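Local coordinates for protein phosphoribosylaminoimidazole carboxylase, ATPase subunit (Thermotoga maritima, PDB 3AX6) that probably catalyses the ATP-dependent carboxylation of 5-aminoimidazole ribonucleotide with bicarbonate to give N5-carboxyaminoimidazole ribonucleotide, a step of purine biosynthesis, at residues 57-60 against 61-65; 72-75 against 76-79; 277-280 against 281-285. All blocks are in the same frame, centred on the assembly; numbering follows the deposited sequence.

Contact 1. Residues 57-60 against 61-65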
loop_
_atom_site.group_PDB
_atom_site.type_symbol
_atom_site.label_atom_id
_atom_site.label_comp_id
_atom_site.label_asym_id
_atom_site.label_seq_id
_atom_site.Cartn_x
_atom_site.Cartn_y
_atom_site.Cartn_z
ATOM N N GLU A 57 -1.574 17.521 -24.844
ATOM C CA GLU A 57 -1.274 18.931 -24.664
ATOM C C GLU A 57 -2.205 19.487 -23.591
ATOM O O GLU A 57 -1.779 20.263 -22.733
ATOM C CB GLU A 57 -1.465 19.665 -25.991
ATOM C CG GLU A 57 -0.872 21.052 -26.049
ATOM C CD GLU A 57 -0.320 21.367 -27.426
ATOM O OE1 GLU A 57 -1.045 21.139 -28.424
ATOM O OE2 GLU A 57 0.838 21.840 -27.512
ATOM N N ASP A 58 -3.472 19.085 -23.636
ATOM C CA ASP A 58 -4.428 19.532 -22.628
ATOM C C ASP A 58 -3.990 18.989 -21.276
ATOM O O ASP A 58 -4.070 19.687 -20.267
ATOM C CB ASP A 58 -5.839 19.011 -22.911
ATOM C CG ASP A 58 -6.421 19.561 -24.190
ATOM O OD1 ASP A 58 -6.402 20.795 -24.381
ATOM O OD2 ASP A 58 -6.905 18.751 -25.002
ATOM N N LEU A 59 -3.533 17.737 -21.268
ATOM C CA LEU A 59 -3.086 17.085 -20.043
ATOM C C LEU A 59 -1.914 17.804 -19.388
ATOM O O LEU A 59 -1.939 18.063 -18.189
ATOM C CB LEU A 59 -2.670 15.641 -20.311
ATOM C CG LEU A 59 -2.123 14.963 -19.048
ATOM C CD1 LEU A 59 -3.284 14.622 -18.149
ATOM C CD2 LEU A 59 -1.341 13.708 -19.379
ATOM N N VAL A 60 -0.887 18.108 -20.174
ATOM C CA VAL A 60 0.293 18.789 -19.652
ATOM C C VAL A 60 -0.030 20.207 -19.190
ATOM O O VAL A 60 0.390 20.617 -18.109
ATOM C CB VAL A 60 1.423 18.827 -20.705
ATOM C CG1 VAL A 60 0.893 19.390 -22.003
ATOM C CG2 VAL A 60 2.584 19.671 -20.200
ATOM N N LYS A 61 -0.786 20.950 -19.995
ATOM C CA LYS A 61 -1.157 22.321 -19.635
ATOM C C LYS A 61 -2.124 22.383 -18.453
ATOM O O LYS A 61 -2.211 23.406 -17.771
ATOM C CB LYS A 61 -1.781 23.045 -20.828
ATOM C CG LYS A 61 -0.798 23.412 -21.925
ATOM C CD LYS A 61 -1.533 24.096 -23.056
ATOM C CE LYS A 61 -0.610 24.449 -24.202
ATOM N NZ LYS A 61 -1.398 25.040 -25.325
ATOM N N GLY A 62 -2.851 21.295 -18.219
ATOM C CA GLY A 62 -3.782 21.266 -17.111
ATOM C C GLY A 62 -3.172 20.673 -15.854
ATOM O O GLY A 62 -3.852 20.507 -14.844
ATOM N N SER A 63 -1.883 20.359 -15.905
ATOM C CA SER A 63 -1.202 19.769 -14.758
ATOM C C SER A 63 0.017 20.584 -14.372
ATOM O O SER A 63 0.556 21.331 -15.188
ATOM C CB SER A 63 -0.760 18.341 -15.090
ATOM O OG SER A 63 -1.841 17.566 -15.580
ATOM N N ASP A 64 0.452 20.447 -13.125
ATOM C CA ASP A 64 1.634 21.162 -12.659
ATOM C C ASP A 64 2.853 20.340 -13.057
ATOM O O ASP A 64 3.896 20.879 -13.425
ATOM C CB ASP A 64 1.594 21.331 -11.142
ATOM C CG ASP A 64 0.404 22.139 -10.681
ATOM O OD1 ASP A 64 -0.547 21.546 -10.123
ATOM O OD2 ASP A 64 0.421 23.372 -10.882
ATOM N N VAL A 65 2.703 19.023 -12.978
ATOM C CA VAL A 65 3.765 18.097 -13.337
ATOM C C VAL A 65 3.145 16.928 -14.065
ATOM O O VAL A 65 2.106 16.412 -13.645
ATOM C CB VAL A 65 4.505 17.553 -12.098
ATOM C CG1 VAL A 65 5.371 16.370 -12.500
ATOM C CG2 VAL A 65 5.377 18.647 -11.483
#

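Contact 2. Residues 72-75 against 76-79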
loop_
_atom_site.group_PDB
_atom_site.type_symbol
_atom_site.label_atom_id
_atom_site.label_comp_id
_atom_site.label_asym_id
_atom_site.label_seq_id
_atom_site.Cartn_x
_atom_site.Cartn_y
_atom_site.Cartn_z
ATOM N N HIS A 72 5.977 4.257 -25.373
ATOM C CA HIS A 72 5.342 4.486 -26.665
ATOM C C HIS A 72 4.349 5.627 -26.568
ATOM O O HIS A 72 3.137 5.405 -26.530
ATOM C CB HIS A 72 4.614 3.224 -27.135
ATOM C CG HIS A 72 5.479 2.005 -27.163
ATOM N ND1 HIS A 72 6.072 1.487 -26.029
ATOM C CD2 HIS A 72 5.861 1.203 -28.186
ATOM C CE1 HIS A 72 6.780 0.420 -26.354
ATOM N NE2 HIS A 72 6.668 0.226 -27.657
ATOM N N ILE A 73 4.861 6.850 -26.526
ATOM C CA ILE A 73 4.002 8.025 -26.435
ATOM C C ILE A 73 4.534 9.109 -27.355
ATOM O O ILE A 73 5.672 9.039 -27.817
ATOM C CB ILE A 73 3.949 8.573 -24.995
ATOM C CG1 ILE A 73 5.342 9.027 -24.549
ATOM C CG2 ILE A 73 3.431 7.512 -24.065
ATOM C CD1 ILE A 73 5.397 9.487 -23.103
ATOM N N ASP A 74 3.705 10.107 -27.624
ATOM C CA ASP A 74 4.106 11.206 -28.487
ATOM C C ASP A 74 5.212 11.983 -27.783
ATOM O O ASP A 74 4.963 13.008 -27.144
ATOM C CB ASP A 74 2.911 12.118 -28.748
ATOM C CG ASP A 74 3.199 13.160 -29.793
ATOM O OD1 ASP A 74 4.369 13.275 -30.219
ATOM O OD2 ASP A 74 2.254 13.871 -30.181
ATOM N N VAL A 75 6.439 11.490 -27.899
ATOM C CA VAL A 75 7.569 12.130 -27.253
ATOM C C VAL A 75 7.888 13.508 -27.830
ATOM O O VAL A 75 8.295 14.411 -27.100
ATOM C CB VAL A 75 8.831 11.220 -27.326
ATOM C CG1 VAL A 75 9.119 10.835 -28.765
ATOM C CG2 VAL A 75 10.036 11.937 -26.721
ATOM N N GLN A 76 7.691 13.677 -29.135
ATOM C CA GLN A 76 7.991 14.952 -29.779
ATOM C C GLN A 76 7.097 16.100 -29.314
ATOM O O GLN A 76 7.574 17.225 -29.141
ATOM C CB GLN A 76 7.928 14.814 -31.303
ATOM C CG GLN A 76 9.043 13.942 -31.902
ATOM C CD GLN A 76 10.449 14.455 -31.596
ATOM O OE1 GLN A 76 10.808 15.586 -31.941
ATOM N NE2 GLN A 76 11.254 13.617 -30.952
ATOM N N THR A 77 5.811 15.837 -29.107
ATOM C CA THR A 77 4.930 16.900 -28.643
ATOM C C THR A 77 5.326 17.249 -27.209
ATOM O O THR A 77 5.246 18.408 -26.797
ATOM C CB THR A 77 3.434 16.486 -28.683
ATOM O OG1 THR A 77 2.624 17.585 -28.247
ATOM C CG2 THR A 77 3.173 15.323 -27.761
ATOM N N LEU A 78 5.772 16.250 -26.452
ATOM C CA LEU A 78 6.179 16.495 -25.075
ATOM C C LEU A 78 7.424 17.359 -25.042
ATOM O O LEU A 78 7.562 18.225 -24.180
ATOM C CB LEU A 78 6.431 15.180 -24.339
ATOM C CG LEU A 78 5.153 14.436 -23.946
ATOM C CD1 LEU A 78 5.495 13.056 -23.406
ATOM C CD2 LEU A 78 4.382 15.259 -22.913
ATOM N N LYS A 79 8.333 17.121 -25.984
ATOM C CA LYS A 79 9.562 17.898 -26.065
ATOM C C LYS A 79 9.184 19.350 -26.321
ATOM O O LYS A 79 9.783 20.272 -25.774
ATOM C CB LYS A 79 10.448 17.387 -27.201
ATOM C CG LYS A 79 11.787 18.108 -27.286
ATOM C CD LYS A 79 12.604 17.701 -28.520
ATOM C CE LYS A 79 13.104 16.262 -28.449
ATOM N NZ LYS A 79 11.999 15.265 -28.513
HETATM O O HOH W 1 6.388 12.135 -31.539
#

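Contact 3. Residues 277-280 against 281-285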
loop_
_atom_site.group_PDB
_atom_site.type_symbol
_atom_site.label_atom_id
_atom_site.label_comp_id
_atom_site.label_asym_id
_atom_site.label_seq_id
_atom_site.Cartn_x
_atom_site.Cartn_y
_atom_site.Cartn_z
ATOM N N GLN A 277 8.784 2.058 -4.857
ATOM C CA GLN A 277 9.241 2.722 -6.068
ATOM C C GLN A 277 8.218 3.724 -6.594
ATOM O O GLN A 277 8.583 4.704 -7.239
ATOM C CB GLN A 277 9.556 1.687 -7.155
ATOM C CG GLN A 277 8.336 1.016 -7.774
ATOM C CD GLN A 277 8.703 0.188 -8.991
ATOM O OE1 GLN A 277 9.598 0.560 -9.754
ATOM N NE2 GLN A 277 8.008 -0.927 -9.190
ATOM N N PHE A 278 6.942 3.475 -6.309
ATOM C CA PHE A 278 5.863 4.350 -6.759
ATOM C C PHE A 278 5.770 5.629 -5.931
ATOM O O PHE A 278 5.530 6.706 -6.471
ATOM C CB PHE A 278 4.545 3.584 -6.746
ATOM C CG PHE A 278 4.497 2.470 -7.753
ATOM C CD1 PHE A 278 4.269 2.744 -9.101
ATOM C CD2 PHE A 278 4.705 1.151 -7.363
ATOM C CE1 PHE A 278 4.249 1.717 -10.045
ATOM C CE2 PHE A 278 4.686 0.121 -8.294
ATOM C CZ PHE A 278 4.458 0.400 -9.638
ATOM N N GLU A 279 5.955 5.516 -4.621
ATOM C CA GLU A 279 5.947 6.706 -3.786
ATOM C C GLU A 279 7.205 7.497 -4.152
ATOM O O GLU A 279 7.176 8.714 -4.295
ATOM C CB GLU A 279 6.024 6.348 -2.300
ATOM C CG GLU A 279 6.079 7.577 -1.410
ATOM C CD GLU A 279 6.337 7.255 0.038
ATOM O OE1 GLU A 279 5.967 6.149 0.474
ATOM O OE2 GLU A 279 6.895 8.116 0.745
ATOM N N GLN A 280 8.309 6.776 -4.300
ATOM C CA GLN A 280 9.600 7.374 -4.626
ATOM C C GLN A 280 9.519 8.186 -5.916
ATOM O O GLN A 280 10.054 9.297 -6.002
ATOM C CB GLN A 280 10.657 6.273 -4.764
ATOM C CG GLN A 280 12.091 6.762 -4.678
ATOM C CD GLN A 280 12.444 7.269 -3.291
ATOM O OE1 GLN A 280 11.997 8.338 -2.871
ATOM N NE2 GLN A 280 13.237 6.493 -2.565
ATOM N N HIS A 281 8.838 7.627 -6.911
ATOM C CA HIS A 281 8.670 8.283 -8.199
ATOM C C HIS A 281 7.931 9.611 -8.048
ATOM O O HIS A 281 8.299 10.616 -8.676
ATOM C CB HIS A 281 7.903 7.369 -9.158
ATOM C CG HIS A 281 7.797 7.909 -10.551
ATOM N ND1 HIS A 281 8.896 8.091 -11.364
ATOM C CD2 HIS A 281 6.723 8.318 -11.270
ATOM C CE1 HIS A 281 8.504 8.589 -12.523
ATOM N NE2 HIS A 281 7.190 8.738 -12.491
ATOM N N ILE A 282 6.887 9.613 -7.219
ATOM C CA ILE A 282 6.113 10.827 -6.987
ATOM C C ILE A 282 6.997 11.858 -6.303
ATOM O O ILE A 282 7.016 13.027 -6.693
ATOM C CB ILE A 282 4.872 10.570 -6.091
ATOM C CG1 ILE A 282 3.953 9.528 -6.736
ATOM C CG2 ILE A 282 4.109 11.876 -5.875
ATOM C CD1 ILE A 282 3.546 9.850 -8.158
ATOM N N ARG A 283 7.731 11.426 -5.284
ATOM C CA ARG A 283 8.631 12.335 -4.578
ATOM C C ARG A 283 9.620 12.980 -5.548
ATOM O O ARG A 283 9.838 14.187 -5.504
ATOM C CB ARG A 283 9.434 11.604 -3.493
ATOM C CG ARG A 283 8.646 11.136 -2.261
ATOM C CD ARG A 283 9.636 10.773 -1.160
ATOM N NE ARG A 283 9.056 10.025 -0.054
ATOM C CZ ARG A 283 9.388 10.218 1.218
ATOM N NH1 ARG A 283 10.290 11.143 1.533
ATOM N NH2 ARG A 283 8.831 9.490 2.176
ATOM N N ALA A 284 10.204 12.173 -6.430
ATOM C CA ALA A 284 11.189 12.680 -7.368
ATOM C C ALA A 284 10.641 13.659 -8.402
ATOM O O ALA A 284 11.247 14.703 -8.651
ATOM C CB ALA A 284 11.897 11.522 -8.061
ATOM N N ILE A 285 9.500 13.348 -9.006
ATOM C CA ILE A 285 8.976 14.259 -10.016
ATOM C C ILE A 285 8.399 15.536 -9.406
ATOM O O ILE A 285 8.213 16.534 -10.108
ATOM C CB ILE A 285 7.912 13.588 -10.907
ATOM C CG1 ILE A 285 6.626 13.347 -10.118
ATOM C CG2 ILE A 285 8.466 12.286 -11.463
ATOM C CD1 ILE A 285 5.493 12.781 -10.968
#

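Contact 1. Residues 57-60 against 61-65
Lys61 runs back along Glu57, one helical turn earlier, and every carbon of its side chain meets that residue. Lys61 CB starts beside the peptide, 3.4 Å from Glu57 O, the same oxygen that accepts the backbone bond from Lys61 N. A chi1 of -72° sets CG beside the backbone N, which lays Lys61 CG over the peptide, 3.4 Å from Glu57 O. From there the chain is fully extended: Lys61 CD passes 3.9 Å from Glu57 O, and Lys61 CE lies 3.9 Å from Glu57 CG, where the two side chains run alongside each other in the same direction. At the tip, Lys61 NZ stays 4.5 Å from Glu57 OE2, an attraction of opposite charges rather than a salt bridge; OE2 also has a long, weak ion pair with Lys80. A long aliphatic stem ending in a charge suits this exposed place, since the methylenes cover the helix while the ammonium stays at the surface.

Helix 53-61 belongs to the Rossmann-like preATP-grasp domain and ends here, within the beta-alpha-beta crossover from strand 44-47 to strand 65-68. Gly62, whose N bonds to Asp58 O, has no CB to crowd that carbonyl as the chain leaves the helix.

Ser63 then turns back on the last turn. With chi1 at -53°, its hydroxyl sits beside its own N, and Ser63 OG donates to Leu59 O at 2.7 Å, tilted 22° from the carbonyl plane. Ser63 N bonds to Val60 O at 3.2 Å. A small hydroxyl residue fits this buried spot because it supplies a donor to a carbonyl at the helix end. Leu59 and Ser63 both pack on Ile28 of strand 26-31, while Val60 faces Leu81 and Ile88.

Contact 2. Residues 72-75 against 76-79
Ile73 and Leu78 cross at about a right angle, their CD1 methyls 3.6 Å apart, and between them Asp74 starts helix 75-83. The residue before the N-cap thus meets the fourth residue after it, the arrangement called a hydrophobic staple; two branched aliphatic side chains suit it because both are buried.

Asp74 is the N-cap. With CG anti to the backbone N (chi1 -172°), the carboxylate swings over the first turn, where peptide N-H groups have no carbonyl of a preceding helical turn to bond to. Asp74 OD1 accepts a hydrogen bond from Thr77 N at 3.1 Å, and the donor stands above the carboxylate plane, 62° out of it. A water donates to Asp74 OD1 at 2.7 Å and accepts from Gln76 N at 3.1 Å, so a second N-H of the first turn is served indirectly. The negative group would also be favoured by the positive end of the helix dipole. Thr77 lies across Asp74 roughly at right angles, although the modelled spacing of its methyl from the carboxylate is doubtful.

The regular helical pattern then takes over. Lys79 N bonds to Val75 O at 2.9 Å, whereas the bond from Leu78 N to Asp74 O, at 3.4 Å, is weak. The neighbours Val75 and Gln76 send their side chains out in one direction, with Val75 CG1 4.1 Å from Gln76 NE2.

Helix 92-99 flanks one part of the helix start: Glu96 OE2 accepts a hydrogen bond from Gln76 NE2 and forms a salt bridge with Lys79 NZ, Tyr93 makes a cation-pi contact with Lys79, and Leu95 and Pro92 touch Ile73 and Leu78 respectively. Helix 53-61 borders the capping residues, with Ser53 against Asp74 and Thr77, and Ile56 against Thr77 and Leu78.

Contact 3. Residues 277-280 against 281-285
Glu279 OE2 is gripped by two nitrogens of Arg283, NE at 3.0 Å and NH2 at 2.8 Å, in an i to i+4 salt bridge on helix 277-285 of this ATP-grasp enzyme. The side chains run alongside each other, and the carboxylate and guanidinium planes are only 21° apart. NE comes from the anti side of OE2, while NH2 lies nearly on its C-O axis. At the backbone, Arg283 N bonds to Glu279 O, one of the i to i+4 bonds of the helix. Arginine suits the place because its remaining N-H groups can serve others: NH1 reaches Pro289 O, and NH2 also donates to Leu328 O of the second subunit, bringing this helix to the dimer interface.

Gln280, bent at chi2 (68°), brings OE1 to 3.8 Å from Arg283 CD; its amide stands 73° from the guanidinium plane, and NE2 donates to Gly291 O. His281 uses both ring nitrogens, ND1 with Ile240 N and NE2 with Thr67 OG1, as befits a buried histidine. Over one face of that imidazole sits Ile285 CG2, 3.8 Å above the plane and displaced toward the rim.

Overall arrangement
The contacts follow one another along the chain. Contacts 1 and 2 belong to the preATP-grasp domain, before and after strand 65-68 of its parallel sheet in the chain: contact 1 ends the helix that leads into the strand, contact 2 begins the helix that follows it. Their centres are 13 Å apart, and helices 53-61 and 75-83 pack on each other. Contact 3 comes some 200 residues later, on helix 277-285, its centre about 18 Å from that of contact 1 and about 21 Å from that of contact 2. It touches contact 1, where Val65 CG1 lies 3.7 Å from Ile285 O. Helix 277-285 thus joins the Rossmann-like domain to the later chain and the second subunit.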